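Local structure of uncharacterized protein MG377 homolog (Mycoplasma pneumoniae, 1ZXJ) at residues Arg177-Leu180 and Gln184-Glu187. The protein is of unknown function, although its mostly helical, three-lobed structure has suggested that it may act as a chaperone. Sequence-based numbering, arbitrary orientation.
Sequences REYL and QKFE
Tyr179 and Phe186 bring the two backbones together, their CA atoms 5.0 Å apart, where the single helical turn 177-180 meets the first turn of helix 183-204. No hydrogen bond joins the segments: Tyr179 O lies 3.4 Å from Phe186 N, but the geometry is too bent for a bond. Within the short turn, a weak bond links Leu180 N to Arg177 O. The carbonyl of Tyr179 instead faces carbon, with its O 3.1 Å from Phe186 CB and in the plane of the Phe186 ring, at the edge. With chi1 at 175°, the Phe186 ring swings away from its own backbone N and beside its carbonyl carbon, which places CD1 near both the Tyr179 and Leu180 carbonyl oxygens.

Lys185 fills the other part of the contact through its methylenes. Its CD rests 3.4 Å from Glu178 CG, and its CE packs beside the Glu178 carboxylate, while CB meets Tyr179 CD2 obliquely at 3.8 Å. A bend at the end of the lysine chain (chi4 62°) leaves Lys185 NZ 4.3 Å from Glu178 OE2, too far for a salt bridge, so any attraction is probably modest. The example illustrates a surface corner where a one-turn helix and the start of helix 183-204 are joined by a short connection. Arg177 forms a salt bridge with Asp181 in that connection, and helix 158-171 lies against the pair, its Ile165 touching Tyr179 and Leu180 and its Asp158 and Val161 touching Phe186.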
loop_
_atom_site.group_PDB
_atom_site.type_symbol
_atom_site.label_atom_id
_atom_site.label_comp_id
_atom_site.label_asym_id
_atom_site.label_seq_id
_atom_site.Cartn_x
_atom_site.Cartn_y
_atom_site.Cartn_z
ATOM N N ARG A 177 1.155 -5.364 23.928
ATOM C CA ARG A 177 -0.017 -5.366 24.791
ATOM C C ARG A 177 -0.796 -4.081 24.524
ATOM O O ARG A 177 -2.027 -4.069 24.479
ATOM C CB ARG A 177 0.428 -5.415 26.261
ATOM C CG ARG A 177 -0.707 -5.525 27.271
ATOM C CD ARG A 177 -1.396 -6.872 27.165
ATOM N NE ARG A 177 -2.666 -6.911 27.883
ATOM C CZ ARG A 177 -3.483 -7.960 27.887
ATOM N NH1 ARG A 177 -3.156 -9.058 27.210
ATOM N NH2 ARG A 177 -4.630 -7.907 28.552
ATOM N N GLU A 178 -0.052 -3.000 24.331
ATOM C CA GLU A 178 -0.636 -1.699 24.065
ATOM C C GLU A 178 -1.491 -1.716 22.800
ATOM O O GLU A 178 -2.421 -0.927 22.667
ATOM C CB GLU A 178 0.473 -0.651 23.942
ATOM C CG GLU A 178 -0.039 0.767 23.802
ATOM C CD GLU A 178 1.047 1.810 24.011
ATOM O OE1 GLU A 178 2.077 1.751 23.305
ATOM O OE2 GLU A 178 0.866 2.691 24.881
ATOM N N TYR A 179 -1.179 -2.625 21.879
ATOM C CA TYR A 179 -1.931 -2.740 20.631
ATOM C C TYR A 179 -3.174 -3.609 20.747
ATOM O O TYR A 179 -4.157 -3.395 20.040
ATOM C CB TYR A 179 -1.040 -3.283 19.508
ATOM C CG TYR A 179 0.018 -2.299 19.060
ATOM C CD1 TYR A 179 1.266 -2.253 19.677
ATOM C CD2 TYR A 179 -0.259 -1.362 18.065
ATOM C CE1 TYR A 179 2.209 -1.298 19.321
ATOM C CE2 TYR A 179 0.677 -0.401 17.704
ATOM C CZ TYR A 179 1.909 -0.371 18.334
ATOM O OH TYR A 179 2.829 0.600 17.986
ATOM N N LEU A 180 -3.139 -4.585 21.641
ATOM C CA LEU A 180 -4.275 -5.469 21.812
ATOM C C LEU A 180 -5.464 -4.779 22.430
ATOM O O LEU A 180 -6.567 -4.814 21.883
ATOM C CB LEU A 180 -3.901 -6.657 22.686
ATOM C CG LEU A 180 -3.073 -7.724 21.987
ATOM C CD1 LEU A 180 -2.785 -8.863 22.945
ATOM C CD2 LEU A 180 -3.835 -8.211 20.766
ATOM N N GLN A 184 -7.847 2.585 19.668
ATOM C CA GLN A 184 -7.129 3.392 18.682
ATOM C C GLN A 184 -6.019 2.618 17.971
ATOM O O GLN A 184 -5.967 2.567 16.743
ATOM C CB GLN A 184 -6.520 4.643 19.336
ATOM C CG GLN A 184 -5.476 4.348 20.410
ATOM C CD GLN A 184 -6.067 4.337 21.802
ATOM O OE1 GLN A 184 -6.293 5.396 22.390
ATOM N NE2 GLN A 184 -6.337 3.143 22.332
ATOM N N LYS A 185 -5.131 2.021 18.753
ATOM C CA LYS A 185 -4.012 1.283 18.204
ATOM C C LYS A 185 -4.436 -0.001 17.533
ATOM O O LYS A 185 -3.973 -0.321 16.451
ATOM C CB LYS A 185 -3.001 1.001 19.313
ATOM C CG LYS A 185 -2.222 2.244 19.732
ATOM C CD LYS A 185 -1.399 2.015 21.000
ATOM C CE LYS A 185 -0.281 3.057 21.155
ATOM N NZ LYS A 185 -0.761 4.461 21.279
ATOM N N PHE A 186 -5.321 -0.739 18.182
ATOM C CA PHE A 186 -5.807 -1.999 17.634
ATOM C C PHE A 186 -6.448 -1.798 16.260
ATOM O O PHE A 186 -6.150 -2.520 15.317
ATOM C CB PHE A 186 -6.827 -2.613 18.585
ATOM C CG PHE A 186 -7.481 -3.845 18.049
ATOM C CD1 PHE A 186 -6.877 -5.081 18.187
ATOM C CD2 PHE A 186 -8.706 -3.764 17.400
ATOM C CE1 PHE A 186 -7.488 -6.214 17.684
ATOM C CE2 PHE A 186 -9.318 -4.889 16.897
ATOM C CZ PHE A 186 -8.714 -6.116 17.037
ATOM N N GLU A 187 -7.335 -0.814 16.159
ATOM C CA GLU A 187 -8.015 -0.504 14.908
ATOM C C GLU A 187 -6.991 0.040 13.915
ATOM O O GLU A 187 -7.234 0.102 12.711
ATOM C CB GLU A 187 -9.115 0.530 15.164
ATOM C CG GLU A 187 -10.215 0.588 14.104
ATOM C CD GLU A 187 -10.921 -0.750 13.867
ATOM O OE1 GLU A 187 -10.765 -1.685 14.688
ATOM O OE2 GLU A 187 -11.647 -0.858 12.853
#